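Local coordinates for BDI_3064 protein (Parabacteroides distasonis ATCC 8503, PDB 5Z06) that cuts linear beta-1,2-glucan and beta-1,2-glucooligosaccharides of four or more units from the non-reducing end, releasing the disaccharide sophorose, at residues S31-K34 / H39-V42; S85-Q90 / E140-N145; A99-N104 / N168-Y173; N122-T127 / H133-P138. All coordinates share one frame; numbering follows the deposited sequence.

Overall arrangement
All four contacts lie in the N-terminal beta-sandwich of this GH144 enzyme, remote from the helices later in the chain, and all involve its larger antiparallel sheet. Contact 1 closes first along the chain, linking the ends of two short strands. The segments of contacts 2 and 3 then alternate, using the neighbouring strands 86-93 and 169-180, with their centres about 20 Å apart. Contact 4 falls within the chain spanned by each of them and touches both: its centre is about 12 Å from that of contact 2 and about 14 Å from that of contact 3. Contact 4 thus bridges contacts 2 and 3 directly, while contact 1 is related to them through the shared sheet.

Contact 1: residues S31-K34 / H39-V42; sequences SWIK and HLPV
In the beta-sandwich, the connection between the short strands 32-33 and 42-43 is drawn together where Lys34 lies against Pro41. The lysine chain, fully extended beyond CG, crosses the proline ring obliquely and presents three methylenes in a row to a single ring carbon: Pro41 CG is 3.7 Å from Lys34 CG and nearly as close to CD and CE. A chi1 of -172° sets Lys34 CG opposite its own backbone N and starts the chain along this path. On the backbone side, Lys34 O comes within 3.3 Å of Pro41 CD. Deeper in, Ile33 CD1 meets Leu40 CD2 at 4.2 Å, a looser apolar touch; both side chains also pack on Leu56 and Ala25, so this half faces the sandwich interior. Strand 53-59 runs antiparallel to both short strands and holds them by backbone hydrogen bonds, Thr57 pairing with Lys34 and Glu55 with Pro41. No hydrogen bond spans the two segments themselves. The lysine is therefore amphipathic in its use: its methylenes cover the proline ring while NZ goes on to a salt bridge with Glu55, combining apolar cover with a paired charge.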
loop_
_atom_site.group_PDB
_atom_site.type_symbol
_atom_site.label_atom_id
_atom_site.label_comp_id
_atom_site.label_asym_id
_atom_site.label_seq_id
_atom_site.Cartn_x
_atom_site.Cartn_y
_atom_site.Cartn_z
ATOM N N SER A 31 11.473 -35.782 -15.417
ATOM C CA SER A 31 10.927 -34.531 -15.917
ATOM C C SER A 31 11.615 -33.344 -15.241
ATOM O O SER A 31 12.301 -33.478 -14.225
ATOM C CB SER A 31 9.406 -34.473 -15.715
ATOM O OG SER A 31 8.766 -35.278 -16.667
ATOM N N TRP A 32 11.413 -32.177 -15.821
ATOM C CA TRP A 32 12.011 -30.993 -15.312
ATOM C C TRP A 32 11.154 -29.809 -15.656
ATOM O O TRP A 32 10.481 -29.796 -16.673
ATOM C CB TRP A 32 13.431 -30.828 -15.857
ATOM C CG TRP A 32 14.104 -29.623 -15.317
ATOM C CD1 TRP A 32 14.392 -29.351 -13.997
ATOM C CD2 TRP A 32 14.519 -28.479 -16.059
ATOM N NE1 TRP A 32 14.984 -28.112 -13.887
ATOM C CE2 TRP A 32 15.072 -27.556 -15.137
ATOM C CE3 TRP A 32 14.498 -28.143 -17.414
ATOM C CZ2 TRP A 32 15.598 -26.338 -15.537
ATOM C CZ3 TRP A 32 15.024 -26.913 -17.807
ATOM C CH2 TRP A 32 15.575 -26.040 -16.872
ATOM N N ILE A 33 11.126 -28.847 -14.746
ATOM C CA ILE A 33 10.643 -27.518 -15.058
ATOM C C ILE A 33 11.575 -26.491 -14.428
ATOM O O ILE A 33 12.000 -26.625 -13.271
ATOM C CB ILE A 33 9.167 -27.288 -14.644
ATOM C CG1 ILE A 33 8.741 -25.878 -15.022
ATOM C CG2 ILE A 33 8.942 -27.555 -13.148
ATOM C CD1 ILE A 33 7.244 -25.701 -15.108
ATOM N N LYS A 34 11.884 -25.461 -15.209
ATOM C CA LYS A 34 12.814 -24.459 -14.788
ATOM C C LYS A 34 12.137 -23.654 -13.708
ATOM O O LYS A 34 10.985 -23.249 -13.868
ATOM C CB LYS A 34 13.210 -23.557 -15.961
ATOM C CG LYS A 34 14.333 -22.598 -15.625
ATOM C CD LYS A 34 14.630 -21.695 -16.805
ATOM C CE LYS A 34 15.493 -20.519 -16.441
ATOM N NZ LYS A 34 15.721 -19.620 -17.615
ATOM N N HIS A 39 9.615 -21.298 -8.003
ATOM C CA HIS A 39 8.835 -20.248 -8.618
ATOM C C HIS A 39 9.237 -20.274 -10.075
ATOM O O HIS A 39 10.352 -20.688 -10.421
ATOM C CB HIS A 39 9.152 -18.874 -8.041
ATOM C CG HIS A 39 8.818 -18.722 -6.588
ATOM N ND1 HIS A 39 7.534 -18.820 -6.097
ATOM C CD2 HIS A 39 9.603 -18.438 -5.521
ATOM C CE1 HIS A 39 7.548 -18.635 -4.788
ATOM N NE2 HIS A 39 8.790 -18.399 -4.414
ATOM N N LEU A 40 8.321 -19.815 -10.911
ATOM C CA LEU A 40 8.544 -19.704 -12.319
ATOM C C LEU A 40 9.507 -18.590 -12.583
ATOM O O LEU A 40 9.473 -17.592 -11.873
ATOM C CB LEU A 40 7.247 -19.412 -13.057
ATOM C CG LEU A 40 6.363 -20.625 -13.228
ATOM C CD1 LEU A 40 5.052 -20.198 -13.861
ATOM C CD2 LEU A 40 7.047 -21.671 -14.100
ATOM N N PRO A 41 10.370 -18.749 -13.600
ATOM C CA PRO A 41 11.225 -17.633 -13.961
ATOM C C PRO A 41 10.444 -16.540 -14.626
ATOM O O PRO A 41 9.412 -16.789 -15.245
ATOM C CB PRO A 41 12.242 -18.248 -14.930
ATOM C CG PRO A 41 12.170 -19.706 -14.692
ATOM C CD PRO A 41 10.742 -19.968 -14.324
ATOM N N VAL A 42 10.933 -15.327 -14.488
ATOM C CA VAL A 42 10.351 -14.192 -15.151
ATOM C C VAL A 42 11.259 -13.900 -16.318
ATOM O O VAL A 42 12.433 -13.590 -16.134
ATOM C CB VAL A 42 10.296 -12.977 -14.226
ATOM C CG1 VAL A 42 9.868 -11.735 -14.992
ATOM C CG2 VAL A 42 9.316 -13.244 -13.102
#

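Contact 2: residues S85-Q90 / E140-N145; sequences STLSMQ and EDFGLN
Leu87 and Phe142 cross at about a right angle where a strand of the larger sheet in the beta-sandwich meets the turn that follows strand 132-138. One branch of the leucine does most of the touching: Leu87 CD2 rests 3.8 Å from Phe142 CZ and at the same distance from CE2, so the methyl straddles the far corner of the ring. Its approach is oblique to the ring plane. Both side chains leave their backbones toward the opposing segment. Leu87 has CG anti to the backbone N (chi1 171°), whereas Phe142 has its ring anti to the carbonyl carbon (chi1 -64°), and these settings turn methyl and ring corner to each other. Ile137, on the neighbouring strand 132-138, packs against both residues. Ile105 and Ile107, from strand 104-109 of the second sheet, lie on Leu87 and Phe142 respectively, so the pair belongs to the apolar layer between the sheets.

The phenylalanine is delivered by a type I beta-turn over residues 140-143, closed by the 2.7 Å hydrogen bond from Gly143 N to Glu140 O, with Asp141 and Phe142 at its corners. Gly143 then adopts a positive phi of 78°, and the chain turns away. At the start of the other segment, Ser85 and Thr86 together face Leu180 in a classic beta bulge, just ahead of Leu87. Beyond the methyl, the base of the leucine also reaches the ring, Leu87 CB lying 4.2 Å from Phe142 CE2.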
loop_
_atom_site.group_PDB
_atom_site.type_symbol
_atom_site.label_atom_id
_atom_site.label_comp_id
_atom_site.label_asym_id
_atom_site.label_seq_id
_atom_site.Cartn_x
_atom_site.Cartn_y
_atom_site.Cartn_z
ATOM N N SER A 85 -16.020 -15.075 -18.299
ATOM C CA SER A 85 -16.385 -16.296 -19.011
ATOM C C SER A 85 -15.176 -17.049 -19.530
ATOM O O SER A 85 -15.304 -18.216 -19.887
ATOM C CB SER A 85 -17.263 -15.959 -20.208
ATOM O OG SER A 85 -18.547 -15.574 -19.788
ATOM N N THR A 86 -14.014 -16.396 -19.587
ATOM C CA THR A 86 -12.866 -16.943 -20.297
ATOM C C THR A 86 -11.593 -16.786 -19.470
ATOM O O THR A 86 -11.438 -15.813 -18.741
ATOM C CB THR A 86 -12.667 -16.272 -21.675
ATOM O OG1 THR A 86 -12.183 -14.946 -21.496
ATOM C CG2 THR A 86 -13.974 -16.210 -22.473
ATOM N N LEU A 87 -10.711 -17.772 -19.573
ATOM C CA LEU A 87 -9.331 -17.627 -19.164
ATOM C C LEU A 87 -8.569 -17.235 -20.404
ATOM O O LEU A 87 -8.358 -18.053 -21.298
ATOM C CB LEU A 87 -8.792 -18.926 -18.607
ATOM C CG LEU A 87 -7.288 -18.987 -18.337
ATOM C CD1 LEU A 87 -6.908 -17.999 -17.243
ATOM C CD2 LEU A 87 -6.921 -20.399 -17.935
ATOM N N SER A 88 -8.186 -15.970 -20.474
ATOM C CA SER A 88 -7.358 -15.478 -21.554
ATOM C C SER A 88 -5.879 -15.470 -21.141
ATOM O O SER A 88 -5.549 -15.133 -20.011
ATOM C CB SER A 88 -7.808 -14.098 -21.961
ATOM O OG SER A 88 -6.846 -13.470 -22.777
ATOM N N MET A 89 -5.006 -15.891 -22.054
ATOM C CA MET A 89 -3.561 -15.763 -21.900
ATOM C C MET A 89 -2.938 -15.319 -23.210
ATOM O O MET A 89 -3.569 -15.346 -24.272
ATOM C CB MET A 89 -2.920 -17.092 -21.541
ATOM C CG MET A 89 -3.772 -18.015 -20.712
ATOM S SD MET A 89 -2.768 -19.391 -20.173
ATOM C CE MET A 89 -2.650 -20.319 -21.688
ATOM N N GLN A 90 -1.676 -14.939 -23.119
ATOM C CA GLN A 90 -0.836 -14.751 -24.275
ATOM C C GLN A 90 0.221 -15.838 -24.143
ATOM O O GLN A 90 0.824 -15.982 -23.074
ATOM C CB GLN A 90 -0.220 -13.362 -24.269
ATOM C CG GLN A 90 -1.227 -12.254 -24.519
ATOM C CD GLN A 90 -1.588 -12.067 -25.977
ATOM O OE1 GLN A 90 -1.015 -12.688 -26.874
ATOM N NE2 GLN A 90 -2.535 -11.185 -26.224
ATOM N N GLU A 140 -16.349 -22.379 -18.961
ATOM C CA GLU A 140 -17.201 -23.530 -19.327
ATOM C C GLU A 140 -16.410 -24.844 -19.538
ATOM O O GLU A 140 -16.726 -25.867 -18.916
ATOM C CB GLU A 140 -17.932 -23.145 -20.613
ATOM C CG GLU A 140 -19.266 -23.804 -20.856
ATOM C CD GLU A 140 -19.863 -23.358 -22.177
ATOM O OE1 GLU A 140 -19.318 -22.413 -22.794
ATOM O OE2 GLU A 140 -20.866 -23.957 -22.598
ATOM N N ASP A 141 -15.353 -24.790 -20.359
ATOM C CA ASP A 141 -14.523 -25.982 -20.683
ATOM C C ASP A 141 -13.824 -26.589 -19.455
ATOM O O ASP A 141 -13.587 -27.806 -19.420
ATOM C CB ASP A 141 -13.492 -25.670 -21.771
ATOM C CG ASP A 141 -14.129 -25.212 -23.103
ATOM O OD1 ASP A 141 -15.364 -25.026 -23.163
ATOM O OD2 ASP A 141 -13.395 -25.029 -24.104
ATOM N N PHE A 142 -13.519 -25.761 -18.435
ATOM C CA PHE A 142 -13.035 -26.266 -17.129
ATOM C C PHE A 142 -14.145 -26.855 -16.271
ATOM O O PHE A 142 -13.874 -27.426 -15.203
ATOM C CB PHE A 142 -12.298 -25.179 -16.324
ATOM C CG PHE A 142 -11.029 -24.690 -16.978
ATOM C CD1 PHE A 142 -9.903 -25.503 -17.039
ATOM C CD2 PHE A 142 -10.957 -23.413 -17.518
ATOM C CE1 PHE A 142 -8.734 -25.049 -17.639
ATOM C CE2 PHE A 142 -9.790 -22.955 -18.122
ATOM C CZ PHE A 142 -8.672 -23.775 -18.179
ATOM N N GLY A 143 -15.389 -26.730 -16.729
ATOM C CA GLY A 143 -16.537 -27.227 -15.993
ATOM C C GLY A 143 -16.861 -26.266 -14.874
ATOM O O GLY A 143 -17.356 -26.683 -13.834
ATOM N N LEU A 144 -16.565 -24.982 -15.096
ATOM C CA LEU A 144 -16.879 -23.926 -14.141
ATOM C C LEU A 144 -18.255 -23.366 -14.446
ATOM O O LEU A 144 -18.525 -22.895 -15.566
ATOM C CB LEU A 144 -15.854 -22.783 -14.192
ATOM C CG LEU A 144 -14.462 -23.113 -13.636
ATOM C CD1 LEU A 144 -13.439 -22.117 -14.138
ATOM C CD2 LEU A 144 -14.494 -23.152 -12.123
ATOM N N ASN A 145 -19.094 -23.381 -13.414
ATOM C CA ASN A 145 -20.400 -22.738 -13.441
ATOM C C ASN A 145 -20.156 -21.217 -13.414
ATOM O O ASN A 145 -18.999 -20.773 -13.413
ATOM C CB ASN A 145 -21.256 -23.207 -12.243
ATOM C CG ASN A 145 -21.342 -24.737 -12.128
ATOM O OD1 ASN A 145 -21.337 -25.453 -13.129
ATOM N ND2 ASN A 145 -21.404 -25.238 -10.898
#

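Contact 3: residues A99-N104 / N168-Y173; sequences AAALPN and NEYTIY
The hydroxyl of Tyr170, whose ring packs against Ala101, is gripped by two side chains. Asn168 ND2 donates to Tyr170 OH over 3.0 Å in a nearly straight bond, 170° at the hydrogen, with the oxygen almost in the plane of the amide; Asp166, just before the segment, supplies the second hydrogen bond. With the far end of the ring held, Ala101 CB comes obliquely to 3.4 Å from Tyr170 CE2. A phenylalanine here would probably keep this apolar touch but leave the Asn168 amide and the Asp166 carboxylate without their shared hydroxyl partner.

The segment 99-104 is part of the crossover that carries the chain from strand 86-93 in one sheet of the sandwich to strand 104-109 in the other. Its 3-10 turn, marked by Leu102 N bonded to Ala99 O, places Ala101 over strand 169-180. Two residues beyond Tyr170, Ile172 meets the crossover with separate branches. A chi1 of 69° puts its CG1 between the backbone N and the carbonyl carbon, and the arm ends with Ile172 CD1 3.7 Å from Pro103 CD. The other branch, Ile172 CG2, touches Leu102 CD2 at 4.2 Å.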
loop_
_atom_site.group_PDB
_atom_site.type_symbol
_atom_site.label_atom_id
_atom_site.label_comp_id
_atom_site.label_asym_id
_atom_site.label_seq_id
_atom_site.Cartn_x
_atom_site.Cartn_y
_atom_site.Cartn_z
ATOM N N ALA A 99 2.388 -29.623 -30.987
ATOM C CA ALA A 99 1.305 -29.045 -30.175
ATOM C C ALA A 99 0.858 -29.919 -28.984
ATOM O O ALA A 99 0.516 -29.399 -27.934
ATOM C CB ALA A 99 0.108 -28.711 -31.062
ATOM N N ALA A 100 0.870 -31.237 -29.137
ATOM C CA ALA A 100 0.514 -32.146 -28.033
ATOM C C ALA A 100 1.479 -32.121 -26.832
ATOM O O ALA A 100 1.126 -32.585 -25.754
ATOM C CB ALA A 100 0.392 -33.574 -28.555
ATOM N N ALA A 101 2.705 -31.640 -27.040
ATOM C CA ALA A 101 3.715 -31.545 -25.976
ATOM C C ALA A 101 3.492 -30.308 -25.095
ATOM O O ALA A 101 4.027 -30.236 -23.983
ATOM C CB ALA A 101 5.111 -31.511 -26.572
ATOM N N LEU A 102 2.699 -29.358 -25.606
ATOM C CA LEU A 102 2.210 -28.217 -24.832
ATOM C C LEU A 102 1.514 -28.679 -23.572
ATOM O O LEU A 102 1.040 -29.824 -23.515
ATOM C CB LEU A 102 1.226 -27.365 -25.623
ATOM C CG LEU A 102 1.742 -26.580 -26.816
ATOM C CD1 LEU A 102 0.542 -26.055 -27.580
ATOM C CD2 LEU A 102 2.641 -25.443 -26.351
ATOM N N PRO A 103 1.443 -27.790 -22.559
ATOM C CA PRO A 103 0.922 -28.241 -21.278
ATOM C C PRO A 103 -0.582 -28.509 -21.266
ATOM O O PRO A 103 -1.324 -28.011 -22.103
ATOM C CB PRO A 103 1.277 -27.088 -20.333
ATOM C CG PRO A 103 2.326 -26.302 -21.041
ATOM C CD PRO A 103 1.970 -26.416 -22.470
ATOM N N ASN A 104 -0.999 -29.345 -20.335
ATOM C CA ASN A 104 -2.379 -29.377 -19.923
ATOM C C ASN A 104 -2.571 -28.271 -18.889
ATOM O O ASN A 104 -1.645 -27.900 -18.164
ATOM C CB ASN A 104 -2.767 -30.730 -19.327
ATOM C CG ASN A 104 -2.694 -31.869 -20.345
ATOM O OD1 ASN A 104 -2.731 -31.653 -21.559
ATOM N ND2 ASN A 104 -2.575 -33.086 -19.842
ATOM N N ASN A 168 11.399 -33.948 -24.555
ATOM C CA ASN A 168 12.112 -32.792 -25.096
ATOM C C ASN A 168 11.936 -31.566 -24.219
ATOM O O ASN A 168 10.930 -31.412 -23.517
ATOM C CB ASN A 168 11.639 -32.443 -26.508
ATOM C CG ASN A 168 11.772 -33.597 -27.477
ATOM O OD1 ASN A 168 12.672 -34.425 -27.366
ATOM N ND2 ASN A 168 10.834 -33.683 -28.404
ATOM N N GLU A 169 12.930 -30.691 -24.290
ATOM C CA GLU A 169 12.893 -29.418 -23.613
ATOM C C GLU A 169 12.154 -28.432 -24.475
ATOM O O GLU A 169 12.484 -28.269 -25.647
ATOM C CB GLU A 169 14.289 -28.899 -23.340
ATOM C CG GLU A 169 14.280 -27.711 -22.388
ATOM C CD GLU A 169 15.657 -27.187 -22.115
ATOM O OE1 GLU A 169 16.589 -28.008 -21.991
ATOM O OE2 GLU A 169 15.801 -25.961 -22.024
ATOM N N TYR A 170 11.154 -27.784 -23.890
ATOM C CA TYR A 170 10.424 -26.719 -24.557
ATOM C C TYR A 170 10.442 -25.536 -23.629
ATOM O O TYR A 170 10.471 -25.684 -22.419
ATOM C CB TYR A 170 8.978 -27.123 -24.847
ATOM C CG TYR A 170 8.869 -28.317 -25.737
ATOM C CD1 TYR A 170 9.159 -28.221 -27.086
ATOM C CD2 TYR A 170 8.492 -29.559 -25.227
ATOM C CE1 TYR A 170 9.075 -29.323 -27.913
ATOM C CE2 TYR A 170 8.402 -30.669 -26.047
ATOM C CZ TYR A 170 8.696 -30.544 -27.387
ATOM O OH TYR A 170 8.605 -31.632 -28.213
ATOM N N THR A 171 10.445 -24.363 -24.223
ATOM C CA THR A 171 10.301 -23.135 -23.501
ATOM C C THR A 171 9.113 -22.473 -24.140
ATOM O O THR A 171 9.129 -22.186 -25.347
ATOM C CB THR A 171 11.520 -22.233 -23.653
ATOM O OG1 THR A 171 12.588 -22.771 -22.887
ATOM C CG2 THR A 171 11.226 -20.829 -23.155
ATOM N N ILE A 172 8.084 -22.238 -23.334
ATOM C CA ILE A 172 7.024 -21.330 -23.742
ATOM C C ILE A 172 6.972 -20.174 -22.744
ATOM O O ILE A 172 7.374 -20.311 -21.585
ATOM C CB ILE A 172 5.664 -22.050 -23.924
ATOM C CG1 ILE A 172 5.093 -22.513 -22.589
ATOM C CG2 ILE A 172 5.841 -23.222 -24.901
ATOM C CD1 ILE A 172 3.764 -23.226 -22.684
ATOM N N TYR A 173 6.494 -19.039 -23.217
ATOM C CA TYR A 173 6.278 -17.903 -22.385
ATOM C C TYR A 173 4.789 -17.667 -22.235
ATOM O O TYR A 173 4.034 -17.793 -23.190
ATOM C CB TYR A 173 6.957 -16.694 -22.976
ATOM C CG TYR A 173 8.407 -16.932 -23.238
ATOM C CD1 TYR A 173 9.352 -16.733 -22.242
ATOM C CD2 TYR A 173 8.845 -17.381 -24.480
ATOM C CE1 TYR A 173 10.701 -16.947 -22.485
ATOM C CE2 TYR A 173 10.191 -17.597 -24.728
ATOM C CZ TYR A 173 11.108 -17.375 -23.732
ATOM O OH TYR A 173 12.432 -17.600 -23.962
#

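Contact 4: residues N122-T127 / H133-P138; sequences NYLKDT and HPVSIP
With chi1 of -52° and -57°, Tyr123 CG and Ile137 CG1 each stand opposite the carbonyl carbon of their own residue, and the two side chains meet at about a right angle. The result is a CH-pi contact: Ile137 CG1 stands 3.8 Å from the centroid of the Tyr123 ring, 18° off its normal. Asn122 CB lies over the opposite face, near the rim. At the base of the ring, Tyr123 CB touches Val135 CG1 at 3.6 Å, while its hydroxyl reaches out to a hydrogen bond with Asp141. Cutting Tyr123 back to an alanine would keep the CB contact with Val135 but is likely to uncover Ile137 and leave the Asp141 carboxylate without that hydroxyl.

These residues join a loop to strand 132-138, which pairs with strand 86-93 in the larger sheet of the sandwich. No direct hydrogen bond joins residues 122-127 to residues 133-138. One water does the bridging, donating to Tyr123 O at 2.9 Å and accepting from Ser136 N at 3.1 Å. Further along, Leu124 CD1 packs on Val135 CG2 at 3.7 Å.

At the other end, Asp126 O sits over one face of the His133 imidazole, and Asp126 CG lies 3.4 Å from His133 CE1. The polar ends look elsewhere: His133 NE2 is hydrogen-bonded to Arg128 O, and the Asp126 carboxylate forms a salt bridge with the Arg128 side chain. The acid is thus probably already balanced, and its effect on the charge of the imidazole is likely to be modest.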
loop_
_atom_site.group_PDB
_atom_site.type_symbol
_atom_site.label_atom_id
_atom_site.label_comp_id
_atom_site.label_asym_id
_atom_site.label_seq_id
_atom_site.Cartn_x
_atom_site.Cartn_y
_atom_site.Cartn_z
ATOM N N ASN A 122 -5.692 -27.275 -27.949
ATOM C CA ASN A 122 -7.066 -27.051 -28.400
ATOM C C ASN A 122 -7.502 -25.603 -28.473
ATOM O O ASN A 122 -8.558 -25.333 -29.034
ATOM C CB ASN A 122 -8.033 -27.799 -27.491
ATOM C CG ASN A 122 -7.814 -29.277 -27.539
ATOM O OD1 ASN A 122 -7.309 -29.789 -28.516
ATOM N ND2 ASN A 122 -8.166 -29.962 -26.484
ATOM N N TYR A 123 -6.720 -24.690 -27.890
ATOM C CA TYR A 123 -7.024 -23.256 -27.888
ATOM C C TYR A 123 -5.950 -22.419 -28.543
ATOM O O TYR A 123 -5.942 -21.191 -28.407
ATOM C CB TYR A 123 -7.218 -22.795 -26.457
ATOM C CG TYR A 123 -8.207 -23.642 -25.752
ATOM C CD1 TYR A 123 -9.562 -23.435 -25.935
ATOM C CD2 TYR A 123 -7.803 -24.705 -24.971
ATOM C CE1 TYR A 123 -10.496 -24.240 -25.311
ATOM C CE2 TYR A 123 -8.725 -25.519 -24.337
ATOM C CZ TYR A 123 -10.069 -25.278 -24.517
ATOM O OH TYR A 123 -10.982 -26.068 -23.888
ATOM N N LEU A 124 -5.072 -23.087 -29.276
ATOM C CA LEU A 124 -3.957 -22.466 -29.945
ATOM C C LEU A 124 -4.191 -22.765 -31.419
ATOM O O LEU A 124 -3.941 -23.864 -31.892
ATOM C CB LEU A 124 -2.658 -23.094 -29.418
ATOM C CG LEU A 124 -1.432 -22.257 -29.031
ATOM C CD1 LEU A 124 -1.625 -20.757 -29.109
ATOM C CD2 LEU A 124 -0.975 -22.658 -27.638
ATOM N N LYS A 125 -4.734 -21.788 -32.128
ATOM C CA LYS A 125 -4.948 -21.919 -33.571
ATOM C C LYS A 125 -3.581 -22.126 -34.214
ATOM O O LYS A 125 -3.351 -23.083 -34.938
ATOM C CB LYS A 125 -5.609 -20.651 -34.149
ATOM C CG LYS A 125 -6.717 -20.914 -35.162
ATOM C CD LYS A 125 -6.609 -19.970 -36.357
ATOM C CE LYS A 125 -7.760 -20.147 -37.342
ATOM N NZ LYS A 125 -8.870 -19.176 -37.085
ATOM N N ASP A 126 -2.673 -21.228 -33.867
ATOM C CA ASP A 126 -1.392 -21.067 -34.502
ATOM C C ASP A 126 -0.293 -21.387 -33.470
ATOM O O ASP A 126 -0.173 -20.693 -32.462
ATOM C CB ASP A 126 -1.331 -19.608 -34.973
ATOM C CG ASP A 126 -0.092 -19.283 -35.749
ATOM O OD1 ASP A 126 0.824 -20.125 -35.826
ATOM O OD2 ASP A 126 -0.043 -18.155 -36.284
ATOM N N THR A 127 0.483 -22.443 -33.720
ATOM C CA THR A 127 1.641 -22.802 -32.901
ATOM C C THR A 127 2.993 -22.377 -33.512
ATOM O O THR A 127 4.045 -22.924 -33.161
ATOM C CB THR A 127 1.661 -24.320 -32.636
ATOM O OG1 THR A 127 1.654 -25.025 -33.884
ATOM C CG2 THR A 127 0.450 -24.736 -31.818
ATOM N N HIS A 133 0.568 -15.581 -29.102
ATOM C CA HIS A 133 -0.714 -16.132 -29.517
ATOM C C HIS A 133 -1.758 -15.880 -28.458
ATOM O O HIS A 133 -1.620 -16.369 -27.333
ATOM C CB HIS A 133 -0.593 -17.636 -29.726
ATOM C CG HIS A 133 0.349 -17.993 -30.820
ATOM N ND1 HIS A 133 0.218 -17.482 -32.091
ATOM C CD2 HIS A 133 1.459 -18.765 -30.829
ATOM C CE1 HIS A 133 1.194 -17.947 -32.847
ATOM N NE2 HIS A 133 1.965 -18.723 -32.103
ATOM N N PRO A 134 -2.799 -15.097 -28.795
ATOM C CA PRO A 134 -3.888 -15.028 -27.823
ATOM C C PRO A 134 -4.541 -16.390 -27.668
ATOM O O PRO A 134 -4.748 -17.084 -28.648
ATOM C CB PRO A 134 -4.854 -13.977 -28.412
ATOM C CG PRO A 134 -4.329 -13.631 -29.749
ATOM C CD PRO A 134 -2.883 -14.023 -29.795
ATOM N N VAL A 135 -4.790 -16.780 -26.430
ATOM C CA VAL A 135 -5.517 -17.984 -26.114
ATOM C C VAL A 135 -6.701 -17.574 -25.254
ATOM O O VAL A 135 -6.543 -16.764 -24.349
ATOM C CB VAL A 135 -4.623 -18.958 -25.341
ATOM C CG1 VAL A 135 -5.409 -20.142 -24.800
ATOM C CG2 VAL A 135 -3.504 -19.441 -26.241
ATOM N N SER A 136 -7.879 -18.122 -25.563
ATOM C CA SER A 136 -9.086 -17.971 -24.738
ATOM C C SER A 136 -9.638 -19.343 -24.472
ATOM O O SER A 136 -9.959 -20.081 -25.397
ATOM C CB SER A 136 -10.157 -17.153 -25.442
ATOM O OG SER A 136 -9.737 -15.824 -25.630
ATOM N N ILE A 137 -9.740 -19.692 -23.207
ATOM C CA ILE A 137 -10.313 -20.951 -22.815
ATOM C C ILE A 137 -11.603 -20.553 -22.143
ATOM O O ILE A 137 -11.563 -19.876 -21.112
ATOM C CB ILE A 137 -9.415 -21.722 -21.838
ATOM C CG1 ILE A 137 -8.040 -21.948 -22.460
ATOM C CG2 ILE A 137 -10.070 -23.045 -21.455
ATOM C CD1 ILE A 137 -6.960 -22.316 -21.474
ATOM N N PRO A 138 -12.751 -20.939 -22.740
ATOM C CA PRO A 138 -13.983 -20.741 -22.027
ATOM C C PRO A 138 -13.903 -21.416 -20.672
ATOM O O PRO A 138 -13.473 -22.573 -20.577
ATOM C CB PRO A 138 -15.027 -21.433 -22.933
ATOM C CG PRO A 138 -14.493 -21.252 -24.305
ATOM C CD PRO A 138 -12.997 -21.404 -24.127
HETATM O O HOH W 1 -7.853 -19.000 -28.547
#